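Uric acid degradation bifunctional protein PucL (Bacillus subtilis, PDB 6A4M) probably oxidises urate to 5-hydroxyisourate with molecular oxygen, as the urate oxidase part of a bifunctional uric acid-degrading protein. Local coordinates at residues K16-V21 and A216-A221; Q158-M163 and N208-S213; L194-N199 and T230-L235. All blocks are in the same frame, centred on the assembly; numbering follows the deposited sequence.

Contact 1 of 3, residues K16-V21 and A216-A221; sequences KPLTGV and ARYVAA
Tyr218 and Leu18 supply the apolar part of this contact, with Ala216 beside Gly20 as a second, looser meeting point. A single methyl of the leucine does the touching: Leu18 CD2 lies 3.8 Å from Tyr218 CE2 and 4.0 Å from Tyr218 CD2. It therefore comes obliquely to the CD2-CE2 bond of the ring. In both residues CG is anti to the backbone N (chi1 177° for Leu18, -179° for Tyr218), which carries each side chain out from its own loop to the other. The phenol end has partners outside the two segments: Tyr218 OH is hydrogen-bonded to Glu85 and Arg32, and the backbones of Arg32 and Leu18 are hydrogen-bonded to each other. Ala216 is brushed by the turn at Gly20. Its CB is 4.4 Å from Gly20 O, and its amide N, at 3.8 Å from Gly20 O, makes no hydrogen bond there but a weak one to Asp214. The loop between strands 3-13 and 36-45 is thus laid against the lead-in to helix 221-233, where Ala220 takes the N-cap position. With no hydrogen bond between the segments, the chemistry implies that the direct contact is a small van der Waals one, while the polar bonds on Tyr218 OH come from Glu85 and Arg32, outside the two segments.

Contact 2 of 3, residues Q158-M163 and N208-S213; sequences QYSEIM and NDSYAS
Ser160 and Ser210 face each other too far apart for a direct bond, with 4.2 Å between Ser160 OG and Ser210 OG, and one water fills the step. Water 1 donates to Ser160 OG at 2.9 Å and is hydrogen-bonded to Ser210 OG, also at 2.9 Å. The two bonds meet at the water at about 93°, so the bridge is bent. Ser210 reaches it because OG stands anti to its backbone N (chi1 -171°), on a CB directed at the strand. Ser160 OG is held by more than the water, since it also bonds to Glu85 and to Ser142, a network that fixes a buried hydroxyl.

The strand that carries Gln158 and Ser160 is part of 153-169, paired antiparallel with 139-148 on one flank and 194-204 on the other. It belongs to the large antiparallel sheet, with helices packed against it, that is expected of the tunnelling (T-fold) architecture of the urate oxidase family. Gln158 and Ser160 look toward the loop from this sheet, while the CB of the intervening Tyr159 is directed away.

Van der Waals contact comes mainly from Gln158. Its extended chain brings Gln158 CD to 3.8 Å from Ser210 CB, and its terminal amide reaches past that carbon to the Tyr211 ring. Amide and ring planes are 83° apart, nearly perpendicular, and the two groups meet obliquely. Tyr211 itself is stacked on the ring of His89.

Within the loop, residues 208-211 coil with helix-like torsions without forming a regular helix; a weak bond of 3.3 Å from Tyr211 N to Asn208 O spans the turn. Asp209 directs its carboxylate away from the strand.

Contact 3 of 3, residues L194-N199 and T230-L235; sequences LFVYLN and TVFHEL
Lys169 NZ is gripped by two carbonyl oxygens, Phe232 O and His233 O, and the same lysine is backbone hydrogen-bonded to Leu194, so it joins the two sides that meet where Phe232 packs on Leu194 and Val196. The chain at Phe232 and His233 is thereby tied to strand 153-169, the sheet neighbour of strand 194-204.

Across the contact itself the Phe232 ring makes every contact. CG is anti to the backbone N (chi1 -168°), which extends the ring toward the strand. Its far edge meets the backbone: Leu194 O lies near the ring plane, 3.7 Å from Phe232 CZ. On one flank Leu194 CD2 is 4.1 Å from Phe232 CE1; on the other Val196 CG2 comes obliquely to 4.4 Å from Phe232 CE2. Leu194 and Val196 present the same face of the strand, and Leu243 of helix 240-254 adds to the packing around the ring. This is helix-on-sheet packing.

The chemistry implies a mainly apolar joint, in which the carbonyl oxygen at the ring edge may add a weak favourable electrostatic term; no hydrogen bond joins the segments directly, and Lys169 links them from outside.

Contacts 1 and 2 are neighbours, their centres about 10 Å apart, and they touch directly. Arg217 NH2 and Asp209 OD2 form a salt bridge of 2.9 Å, and Ala212 CB packs 3.6 Å from Tyr218 CG and 3.8 Å from Leu18 CD1. Glu85 serves both, bonding to a side chain of each. Contact 3 lies farther off, its centre about 25 Å from that of contact 1 and about 23 Å from that of contact 2. It still meets contact 2 through paired strands 153-169 and 194-204, where Asn199 OD1 is 3.3 Å from Met163 CA. Asn199 also binds a glycerol, probably from the crystallisation liquor, which by itself does not locate the active site.

Contact 1 of 3, residues K16-V21 and A216-A221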
loop_
_atom_site.group_PDB
_atom_site.type_symbol
_atom_site.label_atom_id
_atom_site.label_comp_id
_atom_site.label_asym_id
_atom_site.label_seq_id
_atom_site.Cartn_x
_atom_site.Cartn_y
_atom_site.Cartn_z
ATOM N N LYS A 16 16.330 -1.808 8.890
ATOM C CA LYS A 16 16.108 -1.040 10.116
ATOM C C LYS A 16 14.619 -1.063 10.489
ATOM O O LYS A 16 13.784 -0.750 9.642
ATOM C CB LYS A 16 16.579 0.405 9.955
ATOM C CG LYS A 16 16.723 1.149 11.273
ATOM C CD LYS A 16 16.787 2.654 11.073
ATOM C CE LYS A 16 17.016 3.375 12.396
ATOM N NZ LYS A 16 16.450 4.754 12.396
ATOM N N PRO A 17 14.280 -1.460 11.737
ATOM C CA PRO A 17 12.861 -1.513 12.123
ATOM C C PRO A 17 12.157 -0.155 12.090
ATOM O O PRO A 17 12.759 0.852 12.456
ATOM C CB PRO A 17 12.899 -2.042 13.566
ATOM C CG PRO A 17 14.213 -2.717 13.711
ATOM C CD PRO A 17 15.157 -1.998 12.798
ATOM N N LEU A 18 10.903 -0.139 11.645
ATOM C CA LEU A 18 10.060 1.056 11.739
ATOM C C LEU A 18 9.457 1.099 13.142
ATOM O O LEU A 18 8.607 0.267 13.482
ATOM C CB LEU A 18 8.956 1.036 10.672
ATOM C CG LEU A 18 7.919 2.167 10.654
ATOM C CD1 LEU A 18 8.569 3.539 10.589
ATOM C CD2 LEU A 18 6.970 1.977 9.481
ATOM N N THR A 19 9.916 2.055 13.951
ATOM C CA THR A 19 9.473 2.213 15.341
ATOM C C THR A 19 9.104 3.663 15.618
ATOM O O THR A 19 9.459 4.558 14.850
ATOM C CB THR A 19 10.572 1.775 16.328
ATOM O OG1 THR A 19 11.769 2.525 16.087
ATOM C CG2 THR A 19 10.874 0.289 16.169
ATOM N N GLY A 20 8.386 3.882 16.718
ATOM C CA GLY A 20 7.953 5.221 17.124
ATOM C C GLY A 20 6.879 5.842 16.242
ATOM O O GLY A 20 6.795 7.070 16.140
ATOM N N VAL A 21 6.057 5.002 15.610
ATOM C CA VAL A 21 4.951 5.477 14.763
ATOM C C VAL A 21 3.806 6.041 15.612
ATOM O O VAL A 21 3.680 5.705 16.793
ATOM C CB VAL A 21 4.405 4.372 13.818
ATOM C CG1 VAL A 21 5.522 3.808 12.946
ATOM C CG2 VAL A 21 3.685 3.260 14.586
ATOM N N ALA A 216 6.418 9.477 13.251
ATOM C CA ALA A 216 5.081 9.957 13.635
ATOM C C ALA A 216 4.278 10.590 12.489
ATOM O O ALA A 216 3.048 10.666 12.570
ATOM C CB ALA A 216 5.190 10.936 14.795
ATOM N N ARG A 217 4.970 11.045 11.442
ATOM C CA ARG A 217 4.340 11.650 10.261
ATOM C C ARG A 217 4.158 10.672 9.081
ATOM O O ARG A 217 3.729 11.081 8.003
ATOM C CB ARG A 217 5.154 12.876 9.823
ATOM C CG ARG A 217 5.435 13.840 10.975
ATOM C CD ARG A 217 6.015 15.183 10.548
ATOM N NE ARG A 217 5.198 15.879 9.550
ATOM C CZ ARG A 217 4.006 16.441 9.773
ATOM N NH1 ARG A 217 3.437 16.429 10.979
ATOM N NH2 ARG A 217 3.373 17.037 8.764
ATOM N N TYR A 218 4.457 9.391 9.292
ATOM C CA TYR A 218 4.287 8.365 8.263
ATOM C C TYR A 218 2.880 7.771 8.316
ATOM O O TYR A 218 2.369 7.473 9.403
ATOM C CB TYR A 218 5.308 7.249 8.474
ATOM C CG TYR A 218 5.259 6.126 7.456
ATOM C CD1 TYR A 218 5.680 6.330 6.142
ATOM C CD2 TYR A 218 4.823 4.847 7.816
ATOM C CE1 TYR A 218 5.655 5.297 5.213
ATOM C CE2 TYR A 218 4.797 3.811 6.892
ATOM C CZ TYR A 218 5.213 4.041 5.594
ATOM O OH TYR A 218 5.198 3.025 4.669
ATOM N N VAL A 219 2.275 7.601 7.140
ATOM C CA VAL A 219 0.986 6.924 6.997
ATOM C C VAL A 219 1.246 5.500 6.508
ATOM O O VAL A 219 1.620 5.290 5.352
ATOM C CB VAL A 219 0.061 7.670 6.009
ATOM C CG1 VAL A 219 -1.304 6.994 5.933
ATOM C CG2 VAL A 219 -0.076 9.133 6.423
ATOM N N ALA A 220 1.061 4.530 7.397
ATOM C CA ALA A 220 1.263 3.125 7.060
ATOM C C ALA A 220 0.048 2.572 6.314
ATOM O O ALA A 220 -1.096 2.928 6.615
ATOM C CB ALA A 220 1.530 2.311 8.319
ATOM N N ALA A 221 0.308 1.699 5.343
ATOM C CA ALA A 221 -0.749 1.012 4.599
ATOM C C ALA A 221 -1.595 0.116 5.513
ATOM O O ALA A 221 -2.787 -0.068 5.267
ATOM C CB ALA A 221 -0.153 0.199 3.458
#

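Contact 2 of 3, residues Q158-M163 and N208-S213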
loop_
_atom_site.group_PDB
_atom_site.type_symbol
_atom_site.label_atom_id
_atom_site.label_comp_id
_atom_site.label_asym_id
_atom_site.label_seq_id
_atom_site.Cartn_x
_atom_site.Cartn_y
_atom_site.Cartn_z
ATOM N N GLN A 158 4.364 11.625 -6.441
ATOM C CA GLN A 158 4.622 10.689 -5.354
ATOM C C GLN A 158 3.316 10.278 -4.689
ATOM O O GLN A 158 2.554 11.132 -4.236
ATOM C CB GLN A 158 5.545 11.307 -4.301
ATOM C CG GLN A 158 5.983 10.312 -3.227
ATOM C CD GLN A 158 6.290 10.953 -1.890
ATOM O OE1 GLN A 158 7.394 10.810 -1.371
ATOM N NE2 GLN A 158 5.319 11.665 -1.327
ATOM N N TYR A 159 3.068 8.974 -4.631
ATOM C CA TYR A 159 1.971 8.436 -3.831
ATOM C C TYR A 159 2.284 7.030 -3.361
ATOM O O TYR A 159 3.100 6.330 -3.960
ATOM C CB TYR A 159 0.651 8.458 -4.608
ATOM C CG TYR A 159 0.617 7.613 -5.863
ATOM C CD1 TYR A 159 0.184 6.282 -5.824
ATOM C CD2 TYR A 159 0.986 8.146 -7.096
ATOM C CE1 TYR A 159 0.140 5.507 -6.976
ATOM C CE2 TYR A 159 0.943 7.380 -8.253
ATOM C CZ TYR A 159 0.520 6.063 -8.192
ATOM O OH TYR A 159 0.481 5.303 -9.339
ATOM N N SER A 160 1.642 6.649 -2.263
ATOM C CA SER A 160 1.658 5.284 -1.765
ATOM C C SER A 160 0.242 4.753 -1.813
ATOM O O SER A 160 -0.722 5.515 -1.822
ATOM C CB SER A 160 2.213 5.228 -0.351
ATOM O OG SER A 160 3.597 5.516 -0.366
ATOM N N GLU A 161 0.129 3.435 -1.836
ATOM C CA GLU A 161 -1.112 2.780 -2.203
ATOM C C GLU A 161 -1.246 1.449 -1.490
ATOM O O GLU A 161 -0.243 0.777 -1.260
ATOM C CB GLU A 161 -1.093 2.557 -3.715
ATOM C CG GLU A 161 -2.403 2.104 -4.331
ATOM C CD GLU A 161 -2.370 2.131 -5.851
ATOM O OE1 GLU A 161 -1.264 2.096 -6.440
ATOM O OE2 GLU A 161 -3.464 2.181 -6.459
ATOM N N ILE A 162 -2.470 1.078 -1.123
ATOM C CA ILE A 162 -2.764 -0.327 -0.795
ATOM C C ILE A 162 -3.646 -0.903 -1.895
ATOM O O ILE A 162 -4.669 -0.318 -2.246
ATOM C CB ILE A 162 -3.371 -0.547 0.614
ATOM C CG1 ILE A 162 -3.470 -2.051 0.894
ATOM C CG2 ILE A 162 -4.735 0.112 0.788
ATOM C CD1 ILE A 162 -3.635 -2.392 2.349
ATOM N N MET A 163 -3.224 -2.044 -2.435
ATOM C CA MET A 163 -3.857 -2.654 -3.596
ATOM C C MET A 163 -4.559 -3.946 -3.239
ATOM O O MET A 163 -4.191 -4.615 -2.280
ATOM C CB MET A 163 -2.807 -3.005 -4.641
ATOM C CG MET A 163 -1.870 -1.882 -5.031
ATOM S SD MET A 163 -1.051 -2.272 -6.587
ATOM C CE MET A 163 -0.352 -3.892 -6.268
ATOM N N ASN A 208 8.627 14.601 2.312
ATOM C CA ASN A 208 9.525 13.983 3.305
ATOM C C ASN A 208 8.819 13.142 4.379
ATOM O O ASN A 208 9.431 12.235 4.946
ATOM C CB ASN A 208 10.392 15.050 4.001
ATOM C CG ASN A 208 11.468 15.631 3.093
ATOM O OD1 ASN A 208 11.561 15.310 1.904
ATOM N ND2 ASN A 208 12.294 16.504 3.661
ATOM N N ASP A 209 7.551 13.442 4.661
ATOM C CA ASP A 209 6.760 12.658 5.625
ATOM C C ASP A 209 6.529 11.216 5.167
ATOM O O ASP A 209 6.263 10.337 5.989
ATOM C CB ASP A 209 5.396 13.313 5.876
ATOM C CG ASP A 209 5.499 14.695 6.501
ATOM O OD1 ASP A 209 6.620 15.169 6.782
ATOM O OD2 ASP A 209 4.438 15.315 6.715
ATOM N N SER A 210 6.616 10.986 3.857
ATOM C CA SER A 210 6.478 9.660 3.264
ATOM C C SER A 210 7.577 8.652 3.626
ATOM O O SER A 210 7.328 7.448 3.563
ATOM C CB SER A 210 6.407 9.790 1.738
ATOM O OG SER A 210 6.059 8.563 1.138
ATOM N N TYR A 211 8.770 9.120 3.999
ATOM C CA TYR A 211 9.933 8.223 4.198
ATOM C C TYR A 211 10.093 7.719 5.641
ATOM O O TYR A 211 10.967 6.888 5.904
ATOM C CB TYR A 211 11.240 8.887 3.715
ATOM C CG TYR A 211 11.080 9.719 2.456
ATOM C CD1 TYR A 211 10.346 9.238 1.364
ATOM C CD2 TYR A 211 11.645 10.992 2.357
ATOM C CE1 TYR A 211 10.177 10.003 0.219
ATOM C CE2 TYR A 211 11.487 11.760 1.211
ATOM C CZ TYR A 211 10.748 11.263 0.146
ATOM O OH TYR A 211 10.579 12.013 -0.995
ATOM N N ALA A 212 9.260 8.220 6.559
ATOM C CA ALA A 212 9.235 7.778 7.963
ATOM C C ALA A 212 10.543 8.017 8.733
ATOM O O ALA A 212 10.875 7.256 9.648
ATOM C CB ALA A 212 8.821 6.310 8.054
ATOM N N SER A 213 11.274 9.072 8.369
ATOM C CA SER A 213 12.474 9.464 9.110
ATOM C C SER A 213 12.020 10.028 10.453
ATOM O O SER A 213 12.541 9.639 11.499
ATOM C CB SER A 213 13.310 10.482 8.331
ATOM O OG SER A 213 14.639 10.512 8.823
HETATM O O HOH W 1 4.345 8.151 -1.175
#

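Contact 3 of 3, residues L194-N199 and T230-L235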
loop_
_atom_site.group_PDB
_atom_site.type_symbol
_atom_site.label_atom_id
_atom_site.label_comp_id
_atom_site.label_asym_id
_atom_site.label_seq_id
_atom_site.Cartn_x
_atom_site.Cartn_y
_atom_site.Cartn_z
ATOM N N LEU A 194 -22.449 -7.046 0.144
ATOM C CA LEU A 194 -21.633 -6.210 -0.740
ATOM C C LEU A 194 -20.174 -6.666 -0.713
ATOM O O LEU A 194 -19.546 -6.658 0.345
ATOM C CB LEU A 194 -21.743 -4.743 -0.315
ATOM C CG LEU A 194 -20.935 -3.683 -1.067
ATOM C CD1 LEU A 194 -21.145 -3.769 -2.572
ATOM C CD2 LEU A 194 -21.302 -2.301 -0.547
ATOM N N PHE A 195 -19.655 -7.066 -1.877
ATOM C CA PHE A 195 -18.275 -7.538 -2.025
ATOM C C PHE A 195 -17.526 -6.557 -2.923
ATOM O O PHE A 195 -17.799 -6.488 -4.126
ATOM C CB PHE A 195 -18.272 -8.962 -2.619
ATOM C CG PHE A 195 -16.916 -9.654 -2.653
ATOM C CD1 PHE A 195 -15.819 -9.217 -1.901
ATOM C CD2 PHE A 195 -16.759 -10.808 -3.419
ATOM C CE1 PHE A 195 -14.603 -9.892 -1.945
ATOM C CE2 PHE A 195 -15.542 -11.484 -3.464
ATOM C CZ PHE A 195 -14.464 -11.025 -2.726
ATOM N N VAL A 196 -16.601 -5.793 -2.332
ATOM C CA VAL A 196 -15.809 -4.796 -3.075
ATOM C C VAL A 196 -14.309 -5.091 -3.062
ATOM O O VAL A 196 -13.765 -5.565 -2.060
ATOM C CB VAL A 196 -16.042 -3.343 -2.584
ATOM C CG1 VAL A 196 -17.510 -2.977 -2.714
ATOM C CG2 VAL A 196 -15.557 -3.125 -1.150
ATOM N N TYR A 197 -13.671 -4.827 -4.203
ATOM C CA TYR A 197 -12.215 -4.760 -4.314
ATOM C C TYR A 197 -11.857 -3.278 -4.235
ATOM O O TYR A 197 -12.491 -2.459 -4.899
ATOM C CB TYR A 197 -11.727 -5.300 -5.661
ATOM C CG TYR A 197 -11.899 -6.782 -5.949
ATOM C CD1 TYR A 197 -12.671 -7.627 -5.137
ATOM C CD2 TYR A 197 -11.301 -7.336 -7.080
ATOM C CE1 TYR A 197 -12.810 -8.978 -5.440
ATOM C CE2 TYR A 197 -11.440 -8.680 -7.391
ATOM C CZ TYR A 197 -12.193 -9.497 -6.572
ATOM O OH TYR A 197 -12.323 -10.830 -6.890
ATOM N N LEU A 198 -10.843 -2.939 -3.441
ATOM C CA LEU A 198 -10.436 -1.548 -3.242
ATOM C C LEU A 198 -8.934 -1.372 -3.404
ATOM O O LEU A 198 -8.159 -2.030 -2.721
ATOM C CB LEU A 198 -10.846 -1.071 -1.844
ATOM C CG LEU A 198 -12.333 -0.788 -1.610
ATOM C CD1 LEU A 198 -12.597 -0.553 -0.129
ATOM C CD2 LEU A 198 -12.807 0.408 -2.424
ATOM N N ASN A 199 -8.537 -0.502 -4.330
ATOM C CA ASN A 199 -7.208 0.098 -4.314
ATOM C C ASN A 199 -7.370 1.494 -3.722
ATOM O O ASN A 199 -8.244 2.239 -4.151
ATOM C CB ASN A 199 -6.608 0.186 -5.721
ATOM C CG ASN A 199 -6.306 -1.177 -6.333
ATOM O OD1 ASN A 199 -6.397 -2.223 -5.680
ATOM N ND2 ASN A 199 -5.959 -1.167 -7.612
ATOM N N THR A 230 -12.986 -0.644 9.365
ATOM C CA THR A 230 -13.761 -0.099 10.502
ATOM C C THR A 230 -14.914 0.769 10.012
ATOM O O THR A 230 -16.035 0.648 10.499
ATOM C CB THR A 230 -12.904 0.739 11.478
ATOM O OG1 THR A 230 -12.306 1.837 10.777
ATOM C CG2 THR A 230 -11.821 -0.114 12.142
ATOM N N VAL A 231 -14.617 1.653 9.058
ATOM C CA VAL A 231 -15.645 2.244 8.195
ATOM C C VAL A 231 -16.070 1.055 7.343
ATOM O O VAL A 231 -15.280 0.150 7.162
ATOM C CB VAL A 231 -15.095 3.384 7.303
ATOM C CG1 VAL A 231 -16.208 4.003 6.462
ATOM C CG2 VAL A 231 -14.420 4.459 8.142
ATOM N N PHE A 232 -17.299 1.030 6.845
ATOM C CA PHE A 232 -17.846 -0.136 6.106
ATOM C C PHE A 232 -18.563 -1.056 7.078
ATOM O O PHE A 232 -19.727 -1.376 6.859
ATOM C CB PHE A 232 -16.784 -0.932 5.301
ATOM C CG PHE A 232 -17.346 -1.944 4.316
ATOM C CD1 PHE A 232 -18.642 -1.853 3.786
ATOM C CD2 PHE A 232 -16.534 -2.994 3.885
ATOM C CE1 PHE A 232 -19.108 -2.797 2.877
ATOM C CE2 PHE A 232 -16.998 -3.936 2.974
ATOM C CZ PHE A 232 -18.287 -3.835 2.466
ATOM N N HIS A 233 -17.870 -1.488 8.132
ATOM C CA HIS A 233 -18.515 -2.184 9.247
ATOM C C HIS A 233 -19.612 -1.322 9.862
ATOM O O HIS A 233 -20.740 -1.782 10.025
ATOM C CB HIS A 233 -17.500 -2.562 10.335
ATOM C CG HIS A 233 -18.122 -3.158 11.564
ATOM N ND1 HIS A 233 -19.007 -2.470 12.366
ATOM C CD2 HIS A 233 -17.976 -4.376 12.132
ATOM C CE1 HIS A 233 -19.387 -3.241 13.369
ATOM N NE2 HIS A 233 -18.772 -4.403 13.253
ATOM N N GLU A 234 -19.268 -0.084 10.214
ATOM C CA GLU A 234 -20.184 0.795 10.950
ATOM C C GLU A 234 -21.285 1.418 10.089
ATOM O O GLU A 234 -22.373 1.693 10.597
ATOM C CB GLU A 234 -19.413 1.883 11.712
ATOM C CG GLU A 234 -18.861 3.025 10.871
ATOM C CD GLU A 234 -18.220 4.095 11.727
ATOM O OE1 GLU A 234 -18.666 5.260 11.656
ATOM O OE2 GLU A 234 -17.276 3.771 12.482
ATOM N N LEU A 235 -21.000 1.657 8.808
ATOM C CA LEU A 235 -21.993 2.219 7.888
ATOM C C LEU A 235 -23.081 1.191 7.589
ATOM O O LEU A 235 -22.778 0.040 7.274
ATOM C CB LEU A 235 -21.342 2.673 6.581
ATOM C CG LEU A 235 -20.288 3.781 6.680
ATOM C CD1 LEU A 235 -19.649 4.012 5.319
ATOM C CD2 LEU A 235 -20.876 5.077 7.221
#